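Local coordinates for protein mannan endo-1,4-beta-mannosidase (Mytilus edulis, PDB 2C0H) that hydrolyses internal beta-1,4-mannosidic linkages at random in mannans, galactomannans and glucomannans, acting as a monomer, at residues A[276-281]-A[311-317]; A[231-235]-A[282-286]; A[115-121]-A[191-196]. The protein carries 3 engineered substitutions. All coordinates share one frame; numbering follows the deposited sequence.

Contact 1 of 3, residues A[276-281]-A[311-317]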
loop_
_atom_site.group_PDB
_atom_site.type_symbol
_atom_site.label_atom_id
_atom_site.label_comp_id
_atom_site.label_asym_id
_atom_site.label_seq_id
_atom_site.Cartn_x
_atom_site.Cartn_y
_atom_site.Cartn_z
ATOM N N PRO A 276 10.581 -12.345 1.897
ATOM C CA PRO A 276 9.839 -13.116 0.897
ATOM C C PRO A 276 10.677 -13.574 -0.290
ATOM O O PRO A 276 10.238 -14.450 -1.015
ATOM C CB PRO A 276 8.724 -12.172 0.440
ATOM C CG PRO A 276 9.071 -10.836 0.946
ATOM C CD PRO A 276 10.007 -10.996 2.080
ATOM N N PHE A 277 11.857 -13.000 -0.502
ATOM C CA PHE A 277 12.740 -13.534 -1.546
ATOM C C PHE A 277 13.578 -14.754 -1.114
ATOM O O PHE A 277 14.344 -15.289 -1.928
ATOM C CB PHE A 277 13.636 -12.418 -2.114
ATOM C CG PHE A 277 12.883 -11.405 -2.944
ATOM C CD1 PHE A 277 12.315 -11.740 -4.172
ATOM C CD2 PHE A 277 12.728 -10.095 -2.505
ATOM C CE1 PHE A 277 11.602 -10.813 -4.921
ATOM C CE2 PHE A 277 12.027 -9.163 -3.266
ATOM C CZ PHE A 277 11.455 -9.515 -4.467
ATOM N N LYS A 278 13.432 -15.206 0.131
ATOM C CA LYS A 278 14.127 -16.411 0.632
ATOM C C LYS A 278 13.187 -17.603 0.832
ATOM O O LYS A 278 13.639 -18.703 1.205
ATOM C CB LYS A 278 14.835 -16.107 1.954
ATOM C CG LYS A 278 15.954 -15.064 1.865
ATOM C CD LYS A 278 17.022 -15.410 0.824
ATOM C CE LYS A 278 17.680 -16.750 1.073
ATOM N NZ LYS A 278 18.811 -16.977 0.112
ATOM N N HIS A 279 11.900 -17.394 0.572
ATOM C CA HIS A 279 10.877 -18.415 0.815
ATOM C C HIS A 279 9.740 -18.304 -0.188
ATOM O O HIS A 279 9.512 -17.243 -0.778
ATOM C CB HIS A 279 10.276 -18.249 2.221
ATOM C CG HIS A 279 11.280 -18.272 3.327
ATOM N ND1 HIS A 279 11.782 -19.440 3.855
ATOM C CD2 HIS A 279 11.880 -17.264 4.000
ATOM C CE1 HIS A 279 12.654 -19.150 4.804
ATOM N NE2 HIS A 279 12.729 -17.835 4.912
ATOM N N SER A 280 8.996 -19.386 -0.337
ATOM C CA SER A 280 7.731 -19.359 -1.056
ATOM C C SER A 280 6.651 -18.748 -0.166
ATOM O O SER A 280 6.765 -18.777 1.064
ATOM C CB SER A 280 7.325 -20.766 -1.506
ATOM O OG SER A 280 8.227 -21.234 -2.511
ATOM N N PHE A 281 5.631 -18.187 -0.810
ATOM C CA PHE A 281 4.497 -17.590 -0.125
ATOM C C PHE A 281 3.954 -18.529 0.964
ATOM O O PHE A 281 3.606 -18.076 2.058
ATOM C CB PHE A 281 3.417 -17.248 -1.153
ATOM C CG PHE A 281 2.088 -16.876 -0.562
ATOM C CD1 PHE A 281 1.849 -15.604 -0.110
ATOM C CD2 PHE A 281 1.067 -17.812 -0.502
ATOM C CE1 PHE A 281 0.593 -15.258 0.408
ATOM C CE2 PHE A 281 -0.171 -17.481 0.017
ATOM C CZ PHE A 281 -0.398 -16.209 0.482
ATOM N N TRP A 311 10.661 -14.502 -9.213
ATOM C CA TRP A 311 10.439 -15.127 -7.899
ATOM C C TRP A 311 9.025 -14.796 -7.423
ATOM O O TRP A 311 8.262 -15.699 -7.055
ATOM C CB TRP A 311 11.478 -14.680 -6.866
ATOM C CG TRP A 311 11.367 -15.426 -5.560
ATOM C CD1 TRP A 311 10.604 -15.080 -4.481
ATOM C CD2 TRP A 311 12.026 -16.648 -5.205
ATOM N NE1 TRP A 311 10.755 -16.000 -3.483
ATOM C CE2 TRP A 311 11.618 -16.980 -3.896
ATOM C CE3 TRP A 311 12.909 -17.501 -5.873
ATOM C CZ2 TRP A 311 12.070 -18.126 -3.239
ATOM C CZ3 TRP A 311 13.366 -18.625 -5.221
ATOM C CH2 TRP A 311 12.947 -18.936 -3.918
ATOM N N ALA A 312 8.667 -13.520 -7.469
ATOM C CA ALA A 312 7.325 -13.101 -7.019
ATOM C C ALA A 312 6.254 -13.814 -7.821
ATOM O O ALA A 312 5.280 -14.321 -7.264
ATOM C CB ALA A 312 7.150 -11.598 -7.127
ATOM N N TYR A 313 6.432 -13.884 -9.136
ATOM C CA TYR A 313 5.395 -14.422 -10.036
ATOM C C TYR A 313 5.211 -15.923 -9.855
ATOM O O TYR A 313 4.074 -16.415 -9.878
ATOM C CB TYR A 313 5.773 -14.092 -11.506
ATOM C CG TYR A 313 4.719 -14.472 -12.552
ATOM C CD1 TYR A 313 3.494 -13.820 -12.627
ATOM C CD2 TYR A 313 4.961 -15.469 -13.493
ATOM C CE1 TYR A 313 2.540 -14.158 -13.558
ATOM C CE2 TYR A 313 3.997 -15.829 -14.430
ATOM C CZ TYR A 313 2.776 -15.178 -14.467
ATOM O OH TYR A 313 1.803 -15.528 -15.412
ATOM N N THR A 314 6.312 -16.655 -9.666
ATOM C CA THR A 314 6.265 -18.119 -9.632
ATOM C C THR A 314 6.190 -18.767 -8.265
ATOM O O THR A 314 5.895 -19.966 -8.186
ATOM C CB THR A 314 7.462 -18.750 -10.371
ATOM O OG1 THR A 314 8.687 -18.427 -9.716
ATOM C CG2 THR A 314 7.498 -18.298 -11.818
ATOM N N LYS A 315 6.467 -18.025 -7.196
ATOM C CA LYS A 315 6.498 -18.612 -5.860
ATOM C C LYS A 315 5.295 -18.296 -4.980
ATOM O O LYS A 315 5.378 -18.477 -3.766
ATOM C CB LYS A 315 7.808 -18.255 -5.146
ATOM C CG LYS A 315 9.060 -18.682 -5.905
ATOM C CD LYS A 315 9.134 -20.188 -6.110
ATOM C CE LYS A 315 10.538 -20.619 -6.519
ATOM N NZ LYS A 315 10.680 -22.090 -6.611
ATOM N N GLY A 316 4.190 -17.876 -5.595
ATOM C CA GLY A 316 2.890 -17.826 -4.921
ATOM C C GLY A 316 2.453 -16.449 -4.503
ATOM O O GLY A 316 1.412 -16.303 -3.847
ATOM N N TYR A 317 3.247 -15.433 -4.818
ATOM C CA TYR A 317 2.855 -14.052 -4.538
ATOM C C TYR A 317 1.898 -13.498 -5.623
ATOM O O TYR A 317 1.743 -14.087 -6.695
ATOM C CB TYR A 317 4.100 -13.172 -4.327
ATOM C CG TYR A 317 5.012 -13.720 -3.244
ATOM C CD1 TYR A 317 4.787 -13.437 -1.892
ATOM C CD2 TYR A 317 6.085 -14.573 -3.547
ATOM C CE1 TYR A 317 5.598 -13.950 -0.904
ATOM C CE2 TYR A 317 6.912 -15.080 -2.561
ATOM C CZ TYR A 317 6.679 -14.773 -1.228
ATOM O OH TYR A 317 7.486 -15.299 -0.226
#
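A first torsion of -173° swings the indole of W311 outward from the last turn of its helix and into the bend of 276-281, while in Y317 CG stands opposite the carbonyl carbon (chi1 -55°) and the phenol is aimed at the same bend. There both side chains donate to one backbone oxygen, H279 O, and W311 also reaches P276 O. W311 NE1 donates to P276 O at 3.0 Å, in the carbonyl plane on a lone pair, and also to H279 O at 3.2 Å, which lies close to the indole plane. H279 O takes a second bond from Y317 OH (2.9 Å); its two donors arrive from opposite faces of the carbonyl plane. The indole is itself sandwiched, with K315 CG over the centre of one face and F277 O nearer the rim of the other. A phenylalanine in place of W311 has no N-H to give, and would probably leave the bend less firmly fixed, with H279 O keeping only Y317 across the contact. Further along, F281 N donates nearly straight to K315 O (3.0 Å). F281 CB covers the Y317 ring, 4.0 Å from its centroid, and the F281 ring turns its edge toward that face in an offset T-shaped pair. The loop after strand 260-263 is thereby fastened to the end of helix 305-314, and both rest on strand 290-294: P276 and A312 touch I292, F281 and Y317 touch M290.

Contact 2 of 3, residues A[231-235]-A[282-286]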
loop_
_atom_site.group_PDB
_atom_site.type_symbol
_atom_site.label_atom_id
_atom_site.label_comp_id
_atom_site.label_asym_id
_atom_site.label_seq_id
_atom_site.Cartn_x
_atom_site.Cartn_y
_atom_site.Cartn_z
ATOM N N ASP A 231 4.240 -9.175 9.844
ATOM C CA ASP A 231 3.206 -9.582 8.869
ATOM C C ASP A 231 3.025 -11.107 8.746
ATOM O O ASP A 231 2.423 -11.576 7.779
ATOM C CB ASP A 231 3.504 -8.964 7.475
ATOM C CG ASP A 231 2.236 -8.609 6.687
ATOM O OD1 ASP A 231 1.440 -9.516 6.351
ATOM O OD2 ASP A 231 2.032 -7.415 6.366
ATOM N N THR A 232 3.507 -11.870 9.728
ATOM C CA THR A 232 3.298 -13.332 9.765
ATOM C C THR A 232 3.286 -13.861 11.196
ATOM O O THR A 232 4.013 -13.357 12.060
ATOM C CB THR A 232 4.366 -14.115 8.932
ATOM O OG1 THR A 232 4.061 -15.515 8.950
ATOM C CG2 THR A 232 5.773 -13.922 9.468
ATOM N N ASP A 233 2.467 -14.884 11.437
ATOM C CA ASP A 233 2.459 -15.587 12.708
ATOM C C ASP A 233 3.393 -16.810 12.697
ATOM O O ASP A 233 3.508 -17.509 13.702
ATOM C CB ASP A 233 1.029 -16.006 13.076
ATOM C CG ASP A 233 0.132 -14.815 13.413
ATOM O OD1 ASP A 233 0.598 -13.866 14.087
ATOM O OD2 ASP A 233 -1.064 -14.843 13.041
ATOM N N ALA A 234 4.045 -17.075 11.566
ATOM C CA ALA A 234 5.057 -18.128 11.474
ATOM C C ALA A 234 6.434 -17.630 11.929
ATOM O O ALA A 234 6.624 -16.440 12.175
ATOM C CB ALA A 234 5.127 -18.655 10.057
ATOM N N MET A 235 7.385 -18.559 12.060
ATOM C CA MET A 235 8.795 -18.242 12.328
ATOM C C MET A 235 9.062 -17.470 13.635
ATOM O O MET A 235 10.100 -16.813 13.774
ATOM C CB MET A 235 9.386 -17.470 11.132
ATOM C CG MET A 235 9.084 -18.080 9.771
ATOM S SD MET A 235 9.795 -17.134 8.404
ATOM C CE MET A 235 11.529 -17.525 8.561
ATOM N N SER A 282 3.867 -19.822 0.667
ATOM C CA SER A 282 3.259 -20.786 1.603
ATOM C C SER A 282 3.996 -20.933 2.944
ATOM O O SER A 282 3.419 -21.375 3.941
ATOM C CB SER A 282 3.109 -22.146 0.930
ATOM O OG SER A 282 4.373 -22.636 0.516
ATOM N N ASN A 283 5.269 -20.564 2.992
ATOM C CA ASN A 283 6.039 -20.564 4.243
ATOM C C ASN A 283 5.436 -19.695 5.352
ATOM O O ASN A 283 5.613 -19.992 6.537
ATOM C CB ASN A 283 7.460 -20.060 3.957
ATOM C CG ASN A 283 8.318 -19.941 5.203
ATOM O OD1 ASN A 283 8.607 -18.831 5.673
ATOM N ND2 ASN A 283 8.757 -21.069 5.733
ATOM N N PHE A 284 4.731 -18.631 4.954
ATOM C CA PHE A 284 4.277 -17.590 5.884
ATOM C C PHE A 284 2.895 -17.832 6.458
ATOM O O PHE A 284 2.464 -17.084 7.331
ATOM C CB PHE A 284 4.385 -16.217 5.213
ATOM C CG PHE A 284 5.782 -15.867 4.829
ATOM C CD1 PHE A 284 6.714 -15.577 5.805
ATOM C CD2 PHE A 284 6.171 -15.845 3.504
ATOM C CE1 PHE A 284 8.019 -15.271 5.477
ATOM C CE2 PHE A 284 7.475 -15.533 3.162
ATOM C CZ PHE A 284 8.397 -15.245 4.142
ATOM N N ARG A 285 2.224 -18.874 5.980
ATOM C CA ARG A 285 0.952 -19.346 6.551
ATOM C C ARG A 285 -0.128 -18.256 6.549
ATOM O O ARG A 285 -0.875 -18.082 7.536
ATOM C CB ARG A 285 1.154 -19.922 7.957
ATOM C CG ARG A 285 2.309 -20.918 8.127
ATOM C CD ARG A 285 2.328 -22.012 7.076
ATOM N NE ARG A 285 1.090 -22.791 7.024
ATOM C CZ ARG A 285 0.805 -23.691 6.084
ATOM N NH1 ARG A 285 1.668 -23.939 5.100
ATOM N NH2 ARG A 285 -0.350 -24.347 6.121
ATOM N N LEU A 286 -0.216 -17.544 5.432
ATOM C CA LEU A 286 -1.212 -16.495 5.248
ATOM C C LEU A 286 -2.450 -16.969 4.482
ATOM O O LEU A 286 -2.378 -17.874 3.644
ATOM C CB LEU A 286 -0.577 -15.321 4.513
ATOM C CG LEU A 286 0.622 -14.713 5.237
ATOM C CD1 LEU A 286 1.331 -13.731 4.340
ATOM C CD2 LEU A 286 0.194 -14.059 6.545
HETATM O O HOH W 1 0.728 -16.392 9.585
#
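T232 OG1 donates to F284 O at 2.8 Å, the one direct hydrogen bond between 231-235 and 282-286, and comes in only 18° from the carbonyl plane. Water 1 bridges D233 N to F284 O, donating to the latter at 2.9 Å, so that this carbonyl has two donors, T232 OG1 and the water. Beside it, M235 lays its sulfur against F284 CE1 (3.9 Å) and N283 OD1 (3.4 Å). The sulfur sits obliquely to the phenyl ring, 61° off its normal, whereas N283 OD1 lies above one face of that ring, toward the rim. The methyl of A234 fills in between, meeting N283 O and R285 CG, and L286 CD2 reaches D231 O at 3.6 Å, a buried oxygen with no polar partner in the model.

A second layer holds these groups in place. T232 OG1 points directly away from its own backbone N (chi1 -177°), where it also accepts from A234 N at 3.0 Å; the hydroxyl thus receives one bond and gives one, which fixes its rotation. Farther out, D233 OD1 is bonded to N239 N, the F284 ring packs on M228 and Y317, and D231 and L286 both touch Y260 of strand 260-263. The arrangement combines an ST turn with a Met-aromatic contact, and joins the loops that follow two neighbouring strands, 221-225 and 260-263, of the TIM barrel.

Contact 3 of 3, residues A[115-121]-A[191-196]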
loop_
_atom_site.group_PDB
_atom_site.type_symbol
_atom_site.label_atom_id
_atom_site.label_comp_id
_atom_site.label_asym_id
_atom_site.label_seq_id
_atom_site.Cartn_x
_atom_site.Cartn_y
_atom_site.Cartn_z
ATOM N N ALA A 115 6.876 6.351 7.752
ATOM C CA ALA A 115 8.325 6.089 7.629
ATOM C C ALA A 115 9.211 7.284 7.981
ATOM O O ALA A 115 10.424 7.136 8.176
ATOM C CB ALA A 115 8.653 5.602 6.219
ATOM N N VAL A 116 8.619 8.466 8.044
ATOM C CA VAL A 116 9.348 9.680 8.351
ATOM C C VAL A 116 8.430 10.594 9.140
ATOM O O VAL A 116 7.220 10.588 8.937
ATOM C CB VAL A 116 9.892 10.354 7.073
ATOM C CG1 VAL A 116 8.785 11.006 6.262
ATOM C CG2 VAL A 116 11.008 11.356 7.432
ATOM N N LYS A 117 9.022 11.341 10.056
ATOM C CA LYS A 117 8.309 12.264 10.912
ATOM C C LYS A 117 8.838 13.666 10.600
ATOM O O LYS A 117 9.983 13.976 10.935
ATOM C CB LYS A 117 8.569 11.876 12.370
ATOM C CG LYS A 117 7.825 12.680 13.414
ATOM C CD LYS A 117 8.145 12.177 14.810
ATOM C CE LYS A 117 7.344 12.916 15.886
ATOM N NZ LYS A 117 7.885 14.271 16.170
ATOM N N GLN A 118 8.017 14.488 9.943
ATOM C CA GLN A 118 8.392 15.857 9.560
ATOM C C GLN A 118 7.479 16.901 10.230
ATOM O O GLN A 118 6.789 16.582 11.201
ATOM C CB GLN A 118 8.408 15.989 8.034
ATOM C CG GLN A 118 9.193 14.865 7.364
ATOM C CD GLN A 118 9.574 15.166 5.937
ATOM O OE1 GLN A 118 8.724 15.235 5.051
ATOM N NE2 GLN A 118 10.874 15.331 5.700
ATOM N N SER A 119 7.492 18.136 9.730
ATOM C CA SER A 119 6.925 19.279 10.462
ATOM C C SER A 119 5.406 19.327 10.586
ATOM O O SER A 119 4.893 20.033 11.466
ATOM C CB SER A 119 7.414 20.605 9.862
ATOM O OG SER A 119 6.927 20.796 8.551
ATOM N N THR A 120 4.683 18.599 9.741
ATOM C CA THR A 120 3.229 18.537 9.907
ATOM C C THR A 120 2.786 17.217 10.540
ATOM O O THR A 120 1.605 16.874 10.485
ATOM C CB THR A 120 2.465 18.784 8.580
ATOM O OG1 THR A 120 2.628 17.664 7.692
ATOM C CG2 THR A 120 2.964 20.038 7.898
ATOM N N HIS A 121 3.710 16.486 11.161
ATOM C CA HIS A 121 3.367 15.184 11.760
ATOM C C HIS A 121 2.241 15.279 12.773
ATOM O O HIS A 121 1.475 14.329 12.919
ATOM C CB HIS A 121 4.546 14.476 12.428
ATOM C CG HIS A 121 4.195 13.102 12.904
ATOM N ND1 HIS A 121 3.964 12.063 12.030
ATOM C CD2 HIS A 121 3.946 12.614 14.143
ATOM C CE1 HIS A 121 3.623 10.984 12.712
ATOM N NE2 HIS A 121 3.600 11.292 13.996
ATOM N N TRP A 191 12.118 3.412 14.057
ATOM C CA TRP A 191 13.191 4.336 13.641
ATOM C C TRP A 191 12.819 5.815 13.579
ATOM O O TRP A 191 13.688 6.675 13.753
ATOM C CB TRP A 191 13.790 3.926 12.283
ATOM C CG TRP A 191 12.870 4.068 11.099
ATOM C CD1 TRP A 191 12.697 5.171 10.305
ATOM C CD2 TRP A 191 11.997 3.060 10.568
ATOM N NE1 TRP A 191 11.776 4.912 9.320
ATOM C CE2 TRP A 191 11.324 3.628 9.463
ATOM C CE3 TRP A 191 11.718 1.734 10.922
ATOM C CZ2 TRP A 191 10.392 2.911 8.697
ATOM C CZ3 TRP A 191 10.789 1.024 10.164
ATOM C CH2 TRP A 191 10.137 1.616 9.071
ATOM N N ALA A 192 11.554 6.129 13.314
ATOM C CA ALA A 192 11.103 7.524 13.245
ATOM C C ALA A 192 10.621 8.033 14.605
ATOM O O ALA A 192 10.358 9.228 14.753
ATOM C CB ALA A 192 10.021 7.682 12.196
ATOM N N GLY A 193 10.511 7.128 15.576
ATOM C CA GLY A 193 10.099 7.450 16.955
ATOM C C GLY A 193 9.327 6.303 17.577
ATOM O O GLY A 193 8.625 5.586 16.878
ATOM N N HIS A 194 9.452 6.115 18.887
ATOM C CA HIS A 194 8.694 5.085 19.603
ATOM C C HIS A 194 7.372 5.724 20.042
ATOM O O HIS A 194 7.189 6.039 21.229
ATOM C CB HIS A 194 9.480 4.560 20.812
ATOM C CG HIS A 194 10.710 3.778 20.450
ATOM N ND1 HIS A 194 11.435 3.050 21.370
ATOM C CD2 HIS A 194 11.326 3.593 19.257
ATOM C CE1 HIS A 194 12.460 2.470 20.763
ATOM N NE2 HIS A 194 12.415 2.784 19.481
ATOM N N LEU A 195 6.456 5.902 19.089
ATOM C CA LEU A 195 5.279 6.769 19.283
ATOM C C LEU A 195 3.991 6.034 19.621
ATOM O O LEU A 195 3.254 6.476 20.498
ATOM C CB LEU A 195 5.020 7.629 18.049
ATOM C CG LEU A 195 6.208 8.430 17.511
ATOM C CD1 LEU A 195 5.757 9.287 16.340
ATOM C CD2 LEU A 195 6.816 9.257 18.606
ATOM N N TYR A 196 3.718 4.942 18.913
ATOM C CA TYR A 196 2.399 4.300 18.939
ATOM C C TYR A 196 2.484 2.839 19.336
ATOM O O TYR A 196 3.402 2.127 18.944
ATOM C CB TYR A 196 1.706 4.429 17.572
ATOM C CG TYR A 196 1.713 5.849 17.054
ATOM C CD1 TYR A 196 1.159 6.887 17.804
ATOM C CD2 TYR A 196 2.303 6.174 15.851
ATOM C CE1 TYR A 196 1.184 8.198 17.358
ATOM C CE2 TYR A 196 2.340 7.478 15.400
ATOM C CZ TYR A 196 1.774 8.496 16.156
ATOM O OH TYR A 196 1.813 9.795 15.710
#
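W191 NE1 donates to A115 O at 2.8 Å, with an N-H...O angle of 147° and the donor tilted 25° from the carbonyl plane. The indole reaches that oxygen because CG of W191 lies between the backbone N and the carbonyl carbon (chi1 68°), and its CZ2 edge then comes alongside A115 CB. The amide of the same residue, A115 N, is hydrogen-bonded to N113 OD1.

The second polar link joins H121 NE2 and Y196 OH at 2.9 Å, each group lying at the other's ring edge; either may be the donor. Both have further partners. ND1 of the imidazole is bonded to E69 OE1, so that the ring is held at both nitrogens, and the tyrosine hydroxyl also bonds N125 ND2, its stronger polar partner. The other carboxylate oxygen of E69 accepts from Q118 N, and the type I turn that follows is closed by H121 N to Q118 O (3.1 Å). Carbon atoms pack beside this link: K117 CG lies over one imidazole face, toward its rim, K117 CD and CE pass L195 CD1 at 4.0 Å, and L195 CB covers the centre of a tyrosine face. Backbone bonds of A192 with G166 and of Y196 with E167 tie 191-196 back to the start of its own loop, just after strand 155-162.

W191 probably binds substrate, and its indole lies against W226 and the probable proton donor E163. The contact is thus consistent with a place in the wall of the substrate cleft, which in glycoside hydrolase family 5 is formed by loops after the barrel strands.

Contacts 1 and 2 are neighbours, with centres 12 Å apart, and cross along the chain, their segments alternating, with 276-281 continuing directly into 282-286. F284 CE2 lies 3.4 Å from Y317 OH, and M235 CE lies 3.9 Å from H279 NE2, so the two share one packed region. Contact 3 stands apart: its centre is 31 Å from that of contact 1 and 28 Å from that of contact 2, without touching either. Only contact 3 holds a residue of the probable substrate site, W191, about 3 Å from E163, side chain to side chain. Contacts 1 and 2 stand further back, F277 about 8 Å from Y265 and D231 about 8 Å from W226, again between side chains.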